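Local structure of CocE/NonD family hydrolase (3III) at residues 176-182 with 253-259; 363-367 with 545-549. The protein is probably a serine-type hydrolase of the CocE/NonD family, related to the X-Pro dipeptidyl-peptidases, whose physiological substrate is not established. All blocks are in the same frame, centred on the assembly; numbering follows the deposited sequence.

Interaction 1 of 2, residues 176-182 with 253-259; sequences WWVASLN and VPLSQIK
Val253 lays its CG2 methyl over one face of the Trp177 indole, a CH-pi contact in which the methyl carbon lies 3.3 Å from the centroid of the five-membered ring and only 9° off its normal. The other methyl of Val253, CG1, is anti to its backbone N (chi1 176°) and thereby turned to the backbone of the other segment, 3.5 Å from Trp176 O and close to Ser180 CB.

Further apolar contacts continue the interface. Ile258 brings CD1 to the edge of the Trp176 ring, in its plane and 3.7 Å from CE3, while its CG1 lies 3.9 Å from Ala179 CB. Leu255 adds CD2 near the same CE3. On the far side of that indole, NE1 is hydrogen-bonded to Gly194 O.

Polar contacts are few. Asn182, the positive-phi residue just past the helix 170-179, donates from ND2 to Gln257 O at 2.8 Å; the bond is nearly straight (164°), with the acceptor in the amide plane of Asn182. Ser180 OG donates to Trp177 O, on a lone pair, at 2.7 Å.

The contact is thus mainly a hydrophobic seam between helix 170-179 and the loop to strand 262-267 of the alpha/beta-hydrolase domain, with one hydrogen bond.

Interaction 2 of 2, residues 363-367 with 545-549; sequences YLNAE and YTGGK
Thr546 reaches from the end of strand 541-546 to the backbone where strand 358-365 gives way to a turn, and nearly the whole contact runs through its short side chain. Its CB already lies 3.3 Å from Leu364 O. From there the chain forks. The OG1 branch sits between the backbone N and the carbonyl carbon (chi1 64°), a setting that carries the hydroxyl to Ala366: Ala366 N donates to Thr546 OG1 at 2.9 Å, with an N-H...O angle of 161°. The methyl of Ala366 points toward the threonine too, its CB 3.3 Å from OG1.

Both strands belong to the antiparallel sheet of the C-terminal beta domain characteristic of X-Pro dipeptidyl-peptidase relatives, yet each has its own backbone partners: Leu364 bonds to Ser552, and Thr546 to His380. Between these two segments there is no direct backbone hydrogen bond; the direct bond is the one to the threonine hydroxyl.

The CG2 branch of Thr546 takes the apolar role, meeting Leu364 CB at 3.7 Å. Beside the CB of Thr546, a water donates to Leu364 O at 2.6 Å and accepts a longer bond from Gly547 N, 3.3 Å away, bridging the two backbones. Across the turn, Asn365 OD1 accepts from Glu367 N at 3.1 Å in an Asx turn, the donor standing above the carbonyl plane; the turn spans Ala366, whose N-H goes to Thr546.

Overall arrangement
From the N terminus, the chain first builds much of the mixed sheet before reaching helix 170-179. Interaction 1 then closes a loop of 70 intervening residues, which includes strand 186-192 and several helices, and brings the chain back to the helix end just before strand 262-267. After strand 290-295 and two helices the chain adds strands 333-338 and 343-349 to the edge of the mixed sheet, then enters the all-beta part. There interaction 2 closes a longer, helix-free excursion of 177 residues, tying the end of strand 358-365 to that of strand 541-546. The two loops follow in series, neither nested nor crossed, with contact centres 43 Å apart, one in the hydrolase part and one in the beta part.

Interaction 1 of 2, residues 176-182 with 253-259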
ATOM      1  N   TRP A 176       2.440   6.900   8.863  1.00  7.64           N
ATOM      2  CA  TRP A 176       1.889   8.109   8.257  1.00  8.12           C
ATOM      3  C   TRP A 176       1.082   8.855   9.310  1.00  7.30           C
ATOM      4  O   TRP A 176       1.172  10.076   9.446  1.00  8.70           O
ATOM      5  CB  TRP A 176       0.974   7.776   7.070  1.00  8.15           C
ATOM      6  CG  TRP A 176       1.638   7.144   5.858  1.00  9.06           C
ATOM      7  CD1 TRP A 176       1.286   5.942   5.285  1.00  8.88           C
ATOM      8  CD2 TRP A 176       2.688   7.692   5.028  1.00  7.52           C
ATOM      9  NE1 TRP A 176       2.085   5.691   4.199  1.00  7.92           N
ATOM     10  CE2 TRP A 176       2.911   6.770   3.982  1.00  7.94           C
ATOM     11  CE3 TRP A 176       3.432   8.899   5.039  1.00  8.51           C
ATOM     12  CZ2 TRP A 176       3.889   6.966   2.996  1.00  8.11           C
ATOM     13  CZ3 TRP A 176       4.375   9.105   4.021  1.00  8.58           C
ATOM     14  CH2 TRP A 176       4.598   8.143   3.019  1.00  6.85           C
ATOM     15  N   TRP A 177       0.245   8.123  10.008  1.00  7.35           N
ATOM     16  CA  TRP A 177      -0.539   8.712  11.100  1.00  8.89           C
ATOM     17  C   TRP A 177       0.301   9.453  12.182  1.00  9.00           C
ATOM     18  O   TRP A 177       0.104  10.654  12.409  1.00  9.65           O
ATOM     19  CB  TRP A 177      -1.501   7.670  11.730  1.00  8.28           C
ATOM     20  CG  TRP A 177      -2.866   7.742  11.069  1.00 10.65           C
ATOM     21  CD1 TRP A 177      -3.435   6.820  10.235  1.00  9.37           C
ATOM     22  CD2 TRP A 177      -3.814   8.817  11.176  1.00 10.57           C
ATOM     23  NE1 TRP A 177      -4.654   7.249   9.836  1.00  9.83           N
ATOM     24  CE2 TRP A 177      -4.916   8.475  10.380  1.00 10.30           C
ATOM     25  CE3 TRP A 177      -3.825  10.041  11.845  1.00  9.65           C
ATOM     26  CZ2 TRP A 177      -6.021   9.315  10.249  1.00 12.25           C
ATOM     27  CZ3 TRP A 177      -4.922  10.865  11.731  1.00 12.66           C
ATOM     28  CH2 TRP A 177      -6.005  10.505  10.953  1.00 12.71           C
ATOM     29  N   VAL A 178       1.207   8.747  12.848  1.00  8.92           N
ATOM     30  CA  VAL A 178       1.929   9.399  13.982  1.00  9.42           C
ATOM     31  C   VAL A 178       2.811  10.555  13.479  1.00  9.31           C
ATOM     32  O   VAL A 178       2.936  11.597  14.125  1.00  9.35           O
ATOM     33  CB  VAL A 178       2.703   8.366  14.839  1.00  8.97           C
ATOM     34  CG1 VAL A 178       4.001   7.876  14.145  1.00  5.89           C
ATOM     35  CG2 VAL A 178       2.979   8.916  16.217  1.00  7.52           C
ATOM     36  N   ALA A 179       3.381  10.408  12.290  1.00 10.25           N
ATOM     37  CA  ALA A 179       4.236  11.462  11.726  1.00  9.97           C
ATOM     38  C   ALA A 179       3.442  12.752  11.460  1.00  9.44           C
ATOM     39  O   ALA A 179       4.012  13.866  11.530  1.00  8.65           O
ATOM     40  CB  ALA A 179       4.970  11.001  10.447  1.00  9.65           C
ATOM     41  N   SER A 180       2.136  12.622  11.193  1.00  9.46           N
ATOM     42  CA  SER A 180       1.301  13.813  10.979  1.00  9.34           C
ATOM     43  C   SER A 180       1.171  14.677  12.276  1.00  9.44           C
ATOM     44  O   SER A 180       0.786  15.850  12.231  1.00  8.08           O
ATOM     45  CB  SER A 180      -0.087  13.432  10.417  1.00  9.35           C
ATOM     46  OG  SER A 180      -0.937  12.903  11.432  1.00 10.00           O
ATOM     47  N   LEU A 181       1.457  14.069  13.424  1.00  9.15           N
ATOM     48  CA  LEU A 181       1.471  14.762  14.704  1.00  9.61           C
ATOM     49  C   LEU A 181       2.862  15.381  15.082  1.00 10.00           C
ATOM     50  O   LEU A 181       2.959  16.037  16.080  1.00  9.42           O
ATOM     51  CB  LEU A 181       1.018  13.786  15.800  1.00  9.80           C
ATOM     52  CG  LEU A 181      -0.340  13.087  15.648  1.00  9.99           C
ATOM     53  CD1 LEU A 181      -0.554  12.076  16.780  1.00 12.41           C
ATOM     54  CD2 LEU A 181      -1.487  14.164  15.574  1.00  8.85           C
ATOM     55  N   ASN A 182       3.896  15.067  14.298  0.70 10.80           N
ATOM     56  CA  ASN A 182       5.256  15.566  14.485  0.70 10.40           C
ATOM     57  C   ASN A 182       5.822  15.329  15.899  0.70  9.88           C
ATOM     58  O   ASN A 182       6.159  16.276  16.615  0.70  8.91           O
ATOM     59  CB  ASN A 182       5.301  17.042  14.104  0.70 11.36           C
ATOM     60  CG  ASN A 182       5.126  17.236  12.662  0.70 12.01           C
ATOM     61  OD1 ASN A 182       6.024  16.925  11.876  0.70 19.31           O
ATOM     62  ND2 ASN A 182       3.929  17.684  12.257  0.70 14.19           N
ATOM     63  N   VAL A 253      -5.213  10.638   6.485  1.00  7.95           N
ATOM     64  CA  VAL A 253      -4.120  11.319   7.165  1.00  8.06           C
ATOM     65  C   VAL A 253      -3.880  12.712   6.526  1.00  9.59           C
ATOM     66  O   VAL A 253      -3.779  12.789   5.283  1.00  9.77           O
ATOM     67  CB  VAL A 253      -2.779  10.491   7.063  1.00  8.82           C
ATOM     68  CG1 VAL A 253      -1.582  11.281   7.709  1.00  7.28           C
ATOM     69  CG2 VAL A 253      -2.950   9.079   7.680  1.00  6.57           C
ATOM     70  N   PRO A 254      -3.686  13.768   7.351  1.00 10.27           N
ATOM     71  CA  PRO A 254      -3.276  15.108   6.837  1.00 10.66           C
ATOM     72  C   PRO A 254      -1.771  15.103   6.538  1.00 10.84           C
ATOM     73  O   PRO A 254      -0.960  15.613   7.315  1.00 11.16           O
ATOM     74  CB  PRO A 254      -3.631  16.073   7.974  1.00 10.99           C
ATOM     75  CG  PRO A 254      -3.507  15.253   9.223  1.00 11.24           C
ATOM     76  CD  PRO A 254      -3.860  13.783   8.820  1.00 11.37           C
ATOM     77  N   LEU A 255      -1.444  14.568   5.374  1.00  8.92           N
ATOM     78  CA  LEU A 255      -0.073  14.233   4.992  1.00  9.85           C
ATOM     79  C   LEU A 255       0.875  15.440   4.906  1.00  9.29           C
ATOM     80  O   LEU A 255       2.055  15.297   5.163  1.00  9.08           O
ATOM     81  CB  LEU A 255      -0.092  13.514   3.649  1.00  9.08           C
ATOM     82  CG  LEU A 255      -0.691  12.095   3.664  1.00  9.13           C
ATOM     83  CD1 LEU A 255      -0.880  11.626   2.243  1.00  7.08           C
ATOM     84  CD2 LEU A 255       0.198  11.120   4.409  1.00  7.29           C
ATOM     85  N   SER A 256       0.348  16.620   4.554  1.00  9.88           N
ATOM     86  CA  SER A 256       1.162  17.807   4.437  1.00 10.95           C
ATOM     87  C   SER A 256       1.694  18.335   5.778  1.00 11.36           C
ATOM     88  O   SER A 256       2.535  19.238   5.823  1.00 12.64           O
ATOM     89  CB  SER A 256       0.380  18.896   3.701  1.00 12.20           C
ATOM     90  OG  SER A 256      -0.693  19.354   4.479  1.00 13.42           O
ATOM     91  N   GLN A 257       1.164  17.838   6.870  1.00 10.70           N
ATOM     92  CA  GLN A 257       1.732  18.075   8.193  1.00  9.73           C
ATOM     93  C   GLN A 257       3.026  17.322   8.443  1.00  9.69           C
ATOM     94  O   GLN A 257       3.757  17.623   9.413  1.00  9.62           O
ATOM     95  CB  GLN A 257       0.715  17.663   9.243  1.00 10.57           C
ATOM     96  CG  GLN A 257      -0.574  18.556   9.206  1.00  9.35           C
ATOM     97  CD  GLN A 257      -1.591  18.216  10.274  1.00 13.03           C
ATOM     98  OE1 GLN A 257      -1.339  17.429  11.186  1.00 12.13           O
ATOM     99  NE2 GLN A 257      -2.742  18.829  10.182  1.00  8.46           N
ATOM    100  N   ILE A 258       3.301  16.298   7.644  1.00  9.16           N
ATOM    101  CA  ILE A 258       4.520  15.483   7.900  1.00  8.88           C
ATOM    102  C   ILE A 258       5.771  16.250   7.483  1.00  9.23           C
ATOM    103  O   ILE A 258       5.903  16.703   6.306  1.00 10.26           O
ATOM    104  CB  ILE A 258       4.457  14.145   7.183  1.00  7.94           C
ATOM    105  CG1 ILE A 258       3.304  13.327   7.742  1.00  7.97           C
ATOM    106  CG2 ILE A 258       5.770  13.395   7.262  1.00  8.29           C
ATOM    107  CD1 ILE A 258       3.108  12.007   6.970  1.00 10.45           C
ATOM    108  N   LYS A 259       6.687  16.398   8.430  1.00  9.16           N
ATOM    109  CA  LYS A 259       7.999  17.013   8.170  1.00 11.09           C
ATOM    110  C   LYS A 259       9.227  16.099   8.323  1.00 11.32           C
ATOM    111  O   LYS A 259      10.367  16.493   7.993  1.00 12.72           O
ATOM    112  CB  LYS A 259       8.170  18.215   9.100  1.00 11.17           C
ATOM    113  CG  LYS A 259       7.087  19.258   8.899  1.00 13.31           C
ATOM    114  CD  LYS A 259       7.155  20.302  10.038  1.00 19.35           C
ATOM    115  CE  LYS A 259       6.459  21.609   9.639  1.00 23.95           C
ATOM    116  NZ  LYS A 259       6.105  22.439  10.863  1.00 29.09           N
TER

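Interaction 2 of 2, residues 363-367 with 545-549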
ATOM      1  N   TYR A 363      -7.188   8.026 -28.035  1.00  9.01           N
ATOM      2  CA  TYR A 363      -8.649   8.107 -28.149  1.00  9.07           C
ATOM      3  C   TYR A 363      -9.281   6.756 -28.477  1.00  8.35           C
ATOM      4  O   TYR A 363      -8.786   6.026 -29.324  1.00  7.82           O
ATOM      5  CB  TYR A 363      -9.035   9.143 -29.193  1.00  9.72           C
ATOM      6  CG  TYR A 363      -8.488  10.517 -28.866  1.00 10.33           C
ATOM      7  CD1 TYR A 363      -9.145  11.354 -27.989  1.00 11.66           C
ATOM      8  CD2 TYR A 363      -7.278  10.945 -29.386  1.00  9.40           C
ATOM      9  CE1 TYR A 363      -8.625  12.617 -27.664  1.00 12.45           C
ATOM     10  CE2 TYR A 363      -6.755  12.172 -29.063  1.00  9.97           C
ATOM     11  CZ  TYR A 363      -7.421  13.002 -28.212  1.00 11.40           C
ATOM     12  OH  TYR A 363      -6.904  14.230 -27.910  1.00 12.26           O
ATOM     13  N   LEU A 364     -10.341   6.414 -27.741  1.00  7.38           N
ATOM     14  CA  LEU A 364     -11.032   5.130 -27.903  1.00  7.03           C
ATOM     15  C   LEU A 364     -11.968   5.209 -29.091  1.00  7.80           C
ATOM     16  O   LEU A 364     -12.599   6.242 -29.299  1.00  6.05           O
ATOM     17  CB  LEU A 364     -11.919   4.837 -26.698  1.00  5.95           C
ATOM     18  CG  LEU A 364     -11.286   4.197 -25.489  1.00  8.41           C
ATOM     19  CD1 LEU A 364     -10.218   5.092 -24.902  1.00  8.26           C
ATOM     20  CD2 LEU A 364     -12.390   3.866 -24.509  1.00  6.13           C
ATOM     21  N   ASN A 365     -12.083   4.104 -29.833  1.00  8.65           N
ATOM     22  CA  ASN A 365     -13.057   3.974 -30.917  1.00  8.21           C
ATOM     23  C   ASN A 365     -13.885   2.707 -30.613  1.00  9.34           C
ATOM     24  O   ASN A 365     -13.358   1.593 -30.701  1.00  8.57           O
ATOM     25  CB  ASN A 365     -12.337   3.835 -32.273  1.00  8.93           C
ATOM     26  CG  ASN A 365     -13.307   3.763 -33.441  1.00 10.02           C
ATOM     27  OD1 ASN A 365     -14.494   3.627 -33.219  1.00  9.95           O
ATOM     28  ND2 ASN A 365     -12.822   3.963 -34.662  1.00  8.62           N
ATOM     29  N   ALA A 366     -15.178   2.874 -30.296  1.00 10.49           N
ATOM     30  CA  ALA A 366     -16.102   1.757 -29.943  1.00 12.39           C
ATOM     31  C   ALA A 366     -16.392   0.766 -31.101  1.00 13.97           C
ATOM     32  O   ALA A 366     -16.746  -0.405 -30.845  1.00 16.21           O
ATOM     33  CB  ALA A 366     -17.481   2.323 -29.395  1.00 12.30           C
ATOM     34  N   GLU A 367     -16.204   1.206 -32.338  1.00 13.86           N
ATOM     35  CA  GLU A 367     -16.537   0.381 -33.510  1.00 14.28           C
ATOM     36  C   GLU A 367     -15.548  -0.716 -33.800  1.00 13.64           C
ATOM     37  O   GLU A 367     -15.913  -1.771 -34.317  1.00 11.85           O
ATOM     38  CB  GLU A 367     -16.613   1.227 -34.780  1.00 14.54           C
ATOM     39  CG  GLU A 367     -17.547   2.414 -34.716  1.00 17.22           C
ATOM     40  CD  GLU A 367     -17.949   2.919 -36.113  1.00 21.40           C
ATOM     41  OE1 GLU A 367     -17.256   3.809 -36.660  1.00 26.44           O
ATOM     42  OE2 GLU A 367     -18.955   2.423 -36.660  1.00 23.04           O
ATOM     43  N   TYR A 545     -19.652   5.469 -24.995  1.00  9.32           N
ATOM     44  CA  TYR A 545     -19.709   6.307 -26.176  1.00  7.67           C
ATOM     45  C   TYR A 545     -18.330   6.835 -26.526  1.00  8.07           C
ATOM     46  O   TYR A 545     -17.578   7.255 -25.660  1.00  7.44           O
ATOM     47  CB  TYR A 545     -20.663   7.476 -25.935  1.00  8.24           C
ATOM     48  CG  TYR A 545     -22.048   7.059 -25.609  1.00  4.87           C
ATOM     49  CD1 TYR A 545     -23.038   7.046 -26.578  1.00  8.19           C
ATOM     50  CD2 TYR A 545     -22.385   6.704 -24.328  1.00  7.13           C
ATOM     51  CE1 TYR A 545     -24.346   6.664 -26.287  1.00  7.63           C
ATOM     52  CE2 TYR A 545     -23.680   6.317 -24.015  1.00  8.05           C
ATOM     53  CZ  TYR A 545     -24.638   6.302 -24.983  1.00  6.39           C
ATOM     54  OH  TYR A 545     -25.907   5.936 -24.633  1.00  4.21           O
ATOM     55  N   THR A 546     -17.998   6.790 -27.809  1.00  8.14           N
ATOM     56  CA  THR A 546     -16.725   7.297 -28.284  1.00  8.28           C
ATOM     57  C   THR A 546     -16.947   8.126 -29.534  1.00  9.04           C
ATOM     58  O   THR A 546     -17.938   7.912 -30.280  1.00  9.21           O
ATOM     59  CB  THR A 546     -15.805   6.150 -28.629  1.00  9.39           C
ATOM     60  OG1 THR A 546     -16.359   5.404 -29.721  1.00  7.79           O
ATOM     61  CG2 THR A 546     -15.577   5.233 -27.394  1.00  7.99           C
ATOM     62  N   GLY A 547     -16.039   9.074 -29.766  1.00  8.72           N
ATOM     63  CA  GLY A 547     -16.062   9.859 -31.006  1.00  9.54           C
ATOM     64  C   GLY A 547     -16.908  11.109 -30.912  1.00 10.01           C
ATOM     65  O   GLY A 547     -17.833  11.198 -30.098  1.00  9.93           O
ATOM     66  N   GLY A 548     -16.614  12.075 -31.782  1.00 10.81           N
ATOM     67  CA  GLY A 548     -17.386  13.345 -31.812  1.00 10.29           C
ATOM     68  C   GLY A 548     -17.231  14.058 -30.473  1.00 10.64           C
ATOM     69  O   GLY A 548     -16.139  14.116 -29.947  1.00 10.44           O
ATOM     70  N   LYS A 549     -18.324  14.538 -29.883  1.00 10.47           N
ATOM     71  CA  LYS A 549     -18.267  15.134 -28.538  1.00 10.56           C
ATOM     72  C   LYS A 549     -17.886  14.152 -27.438  1.00 10.06           C
ATOM     73  O   LYS A 549     -17.518  14.565 -26.341  1.00  9.22           O
ATOM     74  CB  LYS A 549     -19.601  15.796 -28.167  1.00 10.79           C
ATOM     75  CG  LYS A 549     -20.804  14.838 -28.016  1.00 14.16           C
ATOM     76  CD  LYS A 549     -22.107  15.597 -27.578  1.00 18.33           C
ATOM     77  CE  LYS A 549     -23.280  15.360 -28.546  1.00 20.02           C
ATOM     78  NZ  LYS A 549     -24.325  16.472 -28.588  1.00 20.57           N
TER
HETATM   79  O   HOH W   1     -13.055   8.674 -28.461  1.00  4.86           O